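Universal stress protein A-like protein (Arabidopsis thaliana, PDB 2GM3) binds AMP as a member of the universal stress protein A family, probably as part of a stress response, though its precise role is not established. Local coordinates at residues A[16-19]-A[24-27]; A[28-33]-A[127-132]. All blocks are in the same frame, centred on the assembly; numbering follows the deposited sequence.

Interaction 1: A[16-19]-A[24-27]. With AMP (adenosine monophosphate), chain G.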
ATOM      1  N   THR A  16      22.186   5.513   2.044  1.00 63.31           N
ATOM      2  CA  THR A  16      23.198   6.572   2.171  1.00 64.68           C
ATOM      3  C   THR A  16      24.079   6.398   3.416  1.00 65.32           C
ATOM      4  O   THR A  16      25.081   7.092   3.549  1.00 65.45           O
ATOM      5  CB  THR A  16      22.607   8.007   2.119  1.00 64.79           C
ATOM      6  OG1 THR A  16      21.750   8.209   3.242  1.00 65.85           O
ATOM      7  CG2 THR A  16      21.802   8.226   0.834  1.00 65.29           C
ATOM      8  N   ILE A  17      23.706   5.486   4.316  1.00 66.34           N
ATOM      9  CA  ILE A  17      24.499   5.216   5.506  1.00 67.45           C
ATOM     10  C   ILE A  17      25.191   3.872   5.396  1.00 68.18           C
ATOM     11  O   ILE A  17      26.363   3.732   5.771  1.00 68.20           O
ATOM     12  CB  ILE A  17      23.665   5.228   6.801  1.00 67.89           C
ATOM     13  CG1 ILE A  17      22.230   4.728   6.537  1.00 67.34           C
ATOM     14  CG2 ILE A  17      23.734   6.636   7.482  1.00 69.00           C
ATOM     15  CD1 ILE A  17      21.764   3.684   7.524  1.00 67.54           C
ATOM     16  N   LYS A  18      24.455   2.875   4.908  1.00 69.09           N
ATOM     17  CA  LYS A  18      25.036   1.560   4.650  1.00 70.12           C
ATOM     18  C   LYS A  18      25.987   1.714   3.480  1.00 70.12           C
ATOM     19  O   LYS A  18      25.655   2.380   2.503  1.00 70.37           O
ATOM     20  CB  LYS A  18      23.960   0.516   4.301  1.00 70.21           C
ATOM     21  CG  LYS A  18      22.960   0.229   5.433  1.00 72.14           C
ATOM     22  CD  LYS A  18      22.362  -1.173   5.365  1.00 73.23           C
ATOM     23  CE  LYS A  18      22.700  -1.951   6.676  1.00 75.23           C
ATOM     24  NZ  LYS A  18      22.353  -3.426   6.598  1.00 75.40           N
ATOM     25  N   ASP A  19      27.171   1.116   3.581  1.00 70.29           N
ATOM     26  CA  ASP A  19      28.067   1.074   2.439  1.00 70.48           C
ATOM     27  C   ASP A  19      27.395   0.527   1.155  1.00 70.44           C
ATOM     28  O   ASP A  19      26.427  -0.239   1.176  1.00 70.32           O
ATOM     29  CB  ASP A  19      29.379   0.352   2.772  1.00 70.52           C
ATOM     30  CG  ASP A  19      30.476   1.321   3.216  1.00 72.23           C
ATOM     31  OD1 ASP A  19      30.266   2.548   3.074  1.00 73.70           O
ATOM     32  OD2 ASP A  19      31.549   0.872   3.700  1.00 71.93           O
ATOM     33  N   SER A  24      18.525   0.779   0.407  1.00 57.00           N
ATOM     34  CA  SER A  24      18.099   1.535   1.590  1.00 56.41           C
ATOM     35  C   SER A  24      17.380   0.583   2.547  1.00 56.20           C
ATOM     36  O   SER A  24      16.720  -0.367   2.104  1.00 56.53           O
ATOM     37  CB  SER A  24      17.193   2.695   1.176  1.00 55.91           C
ATOM     38  OG  SER A  24      15.895   2.272   0.803  1.00 55.71           O
ATOM     39  N   ILE A  25      17.513   0.828   3.840  1.00 55.80           N
ATOM     40  CA  ILE A  25      16.803   0.053   4.843  1.00 55.53           C
ATOM     41  C   ILE A  25      15.300   0.009   4.555  1.00 55.76           C
ATOM     42  O   ILE A  25      14.671  -1.037   4.675  1.00 55.64           O
ATOM     43  CB  ILE A  25      17.039   0.576   6.255  1.00 55.74           C
ATOM     44  CG1 ILE A  25      18.533   0.687   6.566  1.00 54.36           C
ATOM     45  CG2 ILE A  25      16.426  -0.366   7.251  1.00 55.42           C
ATOM     46  CD1 ILE A  25      18.810   1.610   7.719  1.00 53.97           C
ATOM     47  N   SER A  26      14.744   1.125   4.100  1.00 55.72           N
ATOM     48  CA  SER A  26      13.313   1.195   3.966  1.00 56.01           C
ATOM     49  C   SER A  26      12.782   0.363   2.787  1.00 56.31           C
ATOM     50  O   SER A  26      11.772  -0.350   2.901  1.00 56.22           O
ATOM     51  CB  SER A  26      12.833   2.653   3.936  1.00 55.41           C
ATOM     52  OG  SER A  26      13.220   3.288   2.745  1.00 56.14           O
ATOM     53  N   CYS A  27      13.457   0.432   1.655  1.00 56.91           N
ATOM     54  CA  CYS A  27      12.953  -0.280   0.494  1.00 57.14           C
ATOM     55  C   CYS A  27      13.264  -1.752   0.652  1.00 56.97           C
ATOM     56  O   CYS A  27      12.553  -2.579   0.129  1.00 58.21           O
ATOM     57  CB  CYS A  27      13.501   0.281  -0.814  1.00 57.56           C
ATOM     58  SG  CYS A  27      15.171  -0.314  -1.253  1.00 60.80           S
TER
HETATM   59  P   AMP G 176      10.624   8.397   1.688  1.00 36.27           P
HETATM   60  O1P AMP G 176      11.466   9.217   0.888  1.00 39.56           O
HETATM   61  O2P AMP G 176      11.214   7.982   2.984  1.00 34.63           O
HETATM   62  O3P AMP G 176       9.240   8.806   1.848  1.00 32.77           O
HETATM   63  O5' AMP G 176      10.443   7.000   0.944  1.00 34.90           O
HETATM   64  C5' AMP G 176      11.557   6.158   0.745  1.00 31.51           C
HETATM   65  C4' AMP G 176      11.152   5.200  -0.344  1.00 33.03           C
HETATM   66  O4' AMP G 176      10.990   5.880  -1.635  1.00 35.15           O
HETATM   67  C3' AMP G 176      12.179   4.131  -0.590  1.00 33.38           C
HETATM   68  O3' AMP G 176      11.965   3.075   0.390  1.00 31.87           O
HETATM   69  C2' AMP G 176      11.792   3.673  -1.987  1.00 33.90           C
HETATM   70  O2' AMP G 176      10.721   2.734  -1.881  1.00 31.27           O
HETATM   71  C1' AMP G 176      11.315   4.955  -2.660  1.00 33.28           C
HETATM   72  N9  AMP G 176      12.472   5.602  -3.310  1.00 36.36           N
HETATM   73  C8  AMP G 176      13.252   6.597  -2.827  1.00 34.22           C
HETATM   74  N7  AMP G 176      14.200   6.893  -3.733  1.00 33.75           N
HETATM   75  C5  AMP G 176      13.998   6.118  -4.806  1.00 36.14           C
HETATM   76  C6  AMP G 176      14.616   5.968  -6.051  1.00 33.50           C
HETATM   77  N6  AMP G 176      15.665   6.679  -6.422  1.00 33.23           N
HETATM   78  N1  AMP G 176      14.135   5.060  -6.891  1.00 33.41           N
HETATM   79  C2  AMP G 176      13.102   4.295  -6.601  1.00 34.77           C
HETATM   80  N3  AMP G 176      12.475   4.401  -5.438  1.00 37.48           N
HETATM   81  C4  AMP G 176      12.900   5.301  -4.531  1.00 36.75           C

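Interaction 2: A[28-33]-A[127-132]. With AMP (adenosine monophosphate), chain G.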
ATOM      1  N   LYS A  28      14.287  -2.080   1.409  1.00 56.32           N
ATOM      2  CA  LYS A  28      14.627  -3.444   1.671  1.00 56.94           C
ATOM      3  C   LYS A  28      13.549  -4.057   2.556  1.00 57.25           C
ATOM      4  O   LYS A  28      13.034  -5.163   2.280  1.00 57.54           O
ATOM      5  CB  LYS A  28      15.985  -3.522   2.375  1.00 56.44           C
ATOM      6  CG  LYS A  28      16.638  -4.899   2.290  1.00 58.24           C
ATOM      7  CD  LYS A  28      17.995  -4.966   3.035  1.00 57.83           C
ATOM      8  CE  LYS A  28      18.306  -6.402   3.419  1.00 61.30           C
ATOM      9  NZ  LYS A  28      19.722  -6.575   3.904  1.00 62.13           N
ATOM     10  N   ARG A  29      13.224  -3.346   3.632  1.00 57.01           N
ATOM     11  CA  ARG A  29      12.159  -3.751   4.511  1.00 57.13           C
ATOM     12  C   ARG A  29      10.859  -3.882   3.724  1.00 57.27           C
ATOM     13  O   ARG A  29      10.142  -4.886   3.846  1.00 56.77           O
ATOM     14  CB  ARG A  29      12.001  -2.759   5.676  1.00 56.98           C
ATOM     15  CG  ARG A  29      10.762  -3.018   6.500  1.00 57.07           C
ATOM     16  CD  ARG A  29      10.825  -4.438   7.108  1.00 57.69           C
ATOM     17  NE  ARG A  29      12.132  -4.662   7.692  1.00 57.78           N
ATOM     18  CZ  ARG A  29      12.814  -5.788   7.598  1.00 60.25           C
ATOM     19  NH1 ARG A  29      12.302  -6.838   6.954  1.00 61.51           N
ATOM     20  NH2 ARG A  29      14.014  -5.858   8.149  1.00 58.91           N
ATOM     21  N   ALA A  30      10.594  -2.876   2.889  1.00 57.04           N
ATOM     22  CA  ALA A  30       9.405  -2.870   2.052  1.00 57.49           C
ATOM     23  C   ALA A  30       9.304  -4.110   1.150  1.00 57.67           C
ATOM     24  O   ALA A  30       8.250  -4.734   1.056  1.00 57.65           O
ATOM     25  CB  ALA A  30       9.390  -1.631   1.217  1.00 56.55           C
ATOM     26  N   PHE A  31      10.407  -4.430   0.483  1.00 57.42           N
ATOM     27  CA  PHE A  31      10.484  -5.597  -0.386  1.00 57.40           C
ATOM     28  C   PHE A  31      10.323  -6.881   0.416  1.00 57.73           C
ATOM     29  O   PHE A  31       9.501  -7.708   0.083  1.00 58.30           O
ATOM     30  CB  PHE A  31      11.836  -5.627  -1.071  1.00 56.61           C
ATOM     31  CG  PHE A  31      12.065  -6.829  -1.934  1.00 55.97           C
ATOM     32  CD1 PHE A  31      11.653  -6.824  -3.275  1.00 53.96           C
ATOM     33  CD2 PHE A  31      12.793  -7.925  -1.443  1.00 54.28           C
ATOM     34  CE1 PHE A  31      11.896  -7.922  -4.079  1.00 55.24           C
ATOM     35  CE2 PHE A  31      13.060  -9.017  -2.259  1.00 54.98           C
ATOM     36  CZ  PHE A  31      12.619  -9.013  -3.581  1.00 54.66           C
ATOM     37  N   GLU A  32      11.099  -7.048   1.468  1.00 57.66           N
ATOM     38  CA  GLU A  32      11.022  -8.287   2.244  1.00 58.89           C
ATOM     39  C   GLU A  32       9.650  -8.511   2.882  1.00 58.71           C
ATOM     40  O   GLU A  32       9.163  -9.622   2.935  1.00 58.63           O
ATOM     41  CB  GLU A  32      12.104  -8.348   3.322  1.00 58.44           C
ATOM     42  CG  GLU A  32      13.485  -8.272   2.676  1.00 62.51           C
ATOM     43  CD  GLU A  32      14.632  -8.625   3.592  1.00 67.49           C
ATOM     44  OE1 GLU A  32      14.539  -8.410   4.826  1.00 66.96           O
ATOM     45  OE2 GLU A  32      15.645  -9.112   3.036  1.00 70.75           O
ATOM     46  N   TRP A  33       9.039  -7.441   3.357  1.00 58.69           N
ATOM     47  CA  TRP A  33       7.744  -7.514   3.946  1.00 58.71           C
ATOM     48  C   TRP A  33       6.727  -7.970   2.907  1.00 59.18           C
ATOM     49  O   TRP A  33       5.892  -8.831   3.209  1.00 58.92           O
ATOM     50  CB  TRP A  33       7.347  -6.149   4.482  1.00 58.41           C
ATOM     51  CG  TRP A  33       6.083  -6.138   5.239  1.00 58.22           C
ATOM     52  CD1 TRP A  33       5.942  -6.282   6.593  1.00 57.38           C
ATOM     53  CD2 TRP A  33       4.772  -5.961   4.714  1.00 57.80           C
ATOM     54  NE1 TRP A  33       4.639  -6.204   6.933  1.00 57.92           N
ATOM     55  CE2 TRP A  33       3.885  -6.005   5.806  1.00 58.03           C
ATOM     56  CE3 TRP A  33       4.253  -5.783   3.426  1.00 58.86           C
ATOM     57  CZ2 TRP A  33       2.502  -5.887   5.656  1.00 57.35           C
ATOM     58  CZ3 TRP A  33       2.874  -5.651   3.278  1.00 58.14           C
ATOM     59  CH2 TRP A  33       2.020  -5.691   4.396  1.00 58.00           C
ATOM     60  N   PHE A 127      -0.222  -2.717  -8.099  1.00 56.44           N
ATOM     61  CA  PHE A 127       0.121  -1.781  -7.074  1.00 55.96           C
ATOM     62  C   PHE A 127       1.587  -1.424  -6.972  1.00 56.28           C
ATOM     63  O   PHE A 127       2.447  -2.120  -7.513  1.00 56.63           O
ATOM     64  CB  PHE A 127      -0.461  -2.177  -5.714  1.00 55.82           C
ATOM     65  CG  PHE A 127       0.131  -3.411  -5.079  1.00 54.03           C
ATOM     66  CD1 PHE A 127       0.934  -3.293  -3.961  1.00 53.09           C
ATOM     67  CD2 PHE A 127      -0.205  -4.687  -5.531  1.00 53.25           C
ATOM     68  CE1 PHE A 127       1.448  -4.435  -3.316  1.00 53.63           C
ATOM     69  CE2 PHE A 127       0.292  -5.811  -4.919  1.00 52.45           C
ATOM     70  CZ  PHE A 127       1.121  -5.695  -3.804  1.00 53.69           C
ATOM     71  N   LEU A 128       1.851  -0.345  -6.234  1.00 56.24           N
ATOM     72  CA  LEU A 128       3.194   0.174  -5.989  1.00 55.74           C
ATOM     73  C   LEU A 128       3.558  -0.024  -4.523  1.00 56.31           C
ATOM     74  O   LEU A 128       2.794   0.351  -3.629  1.00 57.22           O
ATOM     75  CB  LEU A 128       3.192   1.681  -6.329  1.00 55.39           C
ATOM     76  CG  LEU A 128       4.398   2.550  -6.004  1.00 54.70           C
ATOM     77  CD1 LEU A 128       5.657   1.966  -6.674  1.00 53.84           C
ATOM     78  CD2 LEU A 128       4.190   3.961  -6.421  1.00 54.54           C
ATOM     79  N   VAL A 129       4.707  -0.623  -4.275  1.00 56.33           N
ATOM     80  CA  VAL A 129       5.261  -0.701  -2.933  1.00 56.75           C
ATOM     81  C   VAL A 129       6.439   0.281  -2.801  1.00 57.13           C
ATOM     82  O   VAL A 129       7.372   0.265  -3.614  1.00 57.13           O
ATOM     83  CB  VAL A 129       5.767  -2.111  -2.616  1.00 56.81           C
ATOM     84  CG1 VAL A 129       6.350  -2.157  -1.232  1.00 56.77           C
ATOM     85  CG2 VAL A 129       4.664  -3.156  -2.757  1.00 56.16           C
ATOM     86  N   VAL A 130       6.373   1.137  -1.791  1.00 56.94           N
ATOM     87  CA  VAL A 130       7.458   2.010  -1.459  1.00 56.93           C
ATOM     88  C   VAL A 130       7.704   1.828   0.009  1.00 56.99           C
ATOM     89  O   VAL A 130       6.762   1.610   0.789  1.00 57.58           O
ATOM     90  CB  VAL A 130       7.140   3.535  -1.766  1.00 57.24           C
ATOM     91  CG1 VAL A 130       7.051   3.767  -3.284  1.00 58.53           C
ATOM     92  CG2 VAL A 130       5.839   3.975  -1.102  1.00 55.31           C
ATOM     93  N   GLY A 131       8.973   1.895   0.383  1.00 56.72           N
ATOM     94  CA  GLY A 131       9.359   2.018   1.761  1.00 56.42           C
ATOM     95  C   GLY A 131       9.048   3.448   2.162  1.00 56.69           C
ATOM     96  O   GLY A 131       8.631   4.246   1.324  1.00 56.44           O
ATOM     97  N   SER A 132       9.233   3.767   3.441  1.00 56.73           N
ATOM     98  CA  SER A 132       9.010   5.102   3.923  1.00 57.25           C
ATOM     99  C   SER A 132       9.809   5.302   5.189  1.00 57.16           C
ATOM    100  O   SER A 132       9.865   4.417   6.033  1.00 57.55           O
ATOM    101  CB  SER A 132       7.527   5.323   4.200  1.00 57.74           C
ATOM    102  OG  SER A 132       7.347   6.520   4.951  1.00 59.42           O
TER
HETATM  103  P   AMP G 176      10.624   8.397   1.688  1.00 36.27           P
HETATM  104  O1P AMP G 176      11.466   9.217   0.888  1.00 39.56           O
HETATM  105  O2P AMP G 176      11.214   7.982   2.984  1.00 34.63           O
HETATM  106  O3P AMP G 176       9.240   8.806   1.848  1.00 32.77           O
HETATM  107  O5' AMP G 176      10.443   7.000   0.944  1.00 34.90           O
HETATM  108  C5' AMP G 176      11.557   6.158   0.745  1.00 31.51           C
HETATM  109  C4' AMP G 176      11.152   5.200  -0.344  1.00 33.03           C
HETATM  110  O4' AMP G 176      10.990   5.880  -1.635  1.00 35.15           O
HETATM  111  C3' AMP G 176      12.179   4.131  -0.590  1.00 33.38           C
HETATM  112  O3' AMP G 176      11.965   3.075   0.390  1.00 31.87           O
HETATM  113  C2' AMP G 176      11.792   3.673  -1.987  1.00 33.90           C
HETATM  114  O2' AMP G 176      10.721   2.734  -1.881  1.00 31.27           O
HETATM  115  C1' AMP G 176      11.315   4.955  -2.660  1.00 33.28           C
HETATM  116  N9  AMP G 176      12.472   5.602  -3.310  1.00 36.36           N
HETATM  117  C8  AMP G 176      13.252   6.597  -2.827  1.00 34.22           C
HETATM  118  N7  AMP G 176      14.200   6.893  -3.733  1.00 33.75           N
HETATM  119  C5  AMP G 176      13.998   6.118  -4.806  1.00 36.14           C
HETATM  120  C6  AMP G 176      14.616   5.968  -6.051  1.00 33.50           C
HETATM  121  N6  AMP G 176      15.665   6.679  -6.422  1.00 33.23           N
HETATM  122  N1  AMP G 176      14.135   5.060  -6.891  1.00 33.41           N
HETATM  123  C2  AMP G 176      13.102   4.295  -6.601  1.00 34.77           C
HETATM  124  N3  AMP G 176      12.475   4.401  -5.438  1.00 37.48           N
HETATM  125  C4  AMP G 176      12.900   5.301  -4.531  1.00 36.75           C

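Interaction 1: A[16-19]-A[24-27]
Only two methyl groups bring the loop 16-19 into close touch with the start of helix 25-39: CD1 of Ile-17 and CD1 of Ile-25 meet at 3.6 Å, small beside the polar contacts of the same first turn. The two isoleucine side chains cross at about a right angle, and it is their terminal carbons that meet. Ile-25 keeps CG1 beside its own backbone N (chi1 -53°), and from there CD1 extends outward to the loop. Lys-18 adds a looser contact along its aliphatic part, where CD lies 4.4 Å from Ile-25 CG1. Ile-25 also rests on Arg-163, Glu-167 and the C-terminal Asp-175, whose backbone is in turn hydrogen-bonded to Thr-16, Ile-17 and Ile-25.

Ser-24 is the N-cap of the helix. Its OG, lying between the backbone N and the carbonyl carbon (chi1 74°), accepts from Cys-27 N at 3.2 Å with an N-H...O angle of 161°, closing the first turn, and it is also hydrogen-bonded to Asn-13 OD1, a residue of the AMP site. An alanine in place of Ser-24 would remove that hydroxyl and is likely to leave Cys-27 N without its capping acceptor and Asn-13 OD1 without this partner.

The same turn faces the nucleotide. Ser-26 OG accepts from the ribose O3' of AMP at 2.7 Å and is hydrogen-bonded to Asp-175 OD1 as well, while Cys-27 CB packs 3.4 Å from O3'. A greasy surface touch thus sits beside a capped helix end: Ser-26 OG holds O3' and is itself held by Asp-175, while the Ser-24 cap, tied to Asn-13, probably orders the turn that carries Ser-26.

Interaction 2: A[28-33]-A[127-132]
Ala-30, midway along the helical segment 28-33, is the residue that meets strand 127-132, and the residues flanking it turn to other neighbours. Lys-28 opens the turn with its carbonyl O accepting from Glu-32 N. Arg-29 swings its guanidinium off the strand: NH1 forms a salt bridge with Glu-32 OE1 at 3.5 Å, and NE forms another with Glu-167. Ala-30 points its CB at the strand, where it lies 3.6 Å from Gly-131 N and 3.9 Å from CG1 of Val-129. That valine methyl, anti to its backbone N (chi1 179°), is also 3.9 Å from Ala-30 O. Phe-31 instead meets Phe-92 edge-to-face, and Trp-33 lies on Met-159 and Ile-161 of the neighbouring strand and on Pro-157 of the second subunit.

The segment axes come within 6.9 Å, at 136° between their directions, a close helix-on-sheet approach. Ala-30 and Gly-131 have CA atoms 4.9 Å apart. A side chain on Gly-131 would run into AMP O3', whereas its N-H donates to O2' at 3.0 Å with an angle of 150°. Van der Waals packing alone therefore joins helix and strand; Ala-30 and Gly-131 allow the close approach, and Gly-131 alone of the two also meets the nucleotide, through its backbone N-H and by lacking a CB where O3' sits.

Overall arrangement
Both interactions draw on helix 25-39, and they come in series along the chain: interaction 1 pairs the helix start with the loop that follows strand 6-11, and interaction 2 sets its next turns against strand 127-132, more than ninety residues later. Their centres lie 13 Å apart, the first at the surface and the second buried. They touch where Ser-26 packs on Gly-131 and Ser-132. Strands 6-11 and 127-132 are neighbours in the five-stranded parallel sheet, ordered 3-2-1-4-5, of this alpha/beta nucleotide-binding fold. AMP joins the two: its O3' meets Ser-26 at the helix start and its O2' meets Gly-131 near the C-terminal end of strand 127-132.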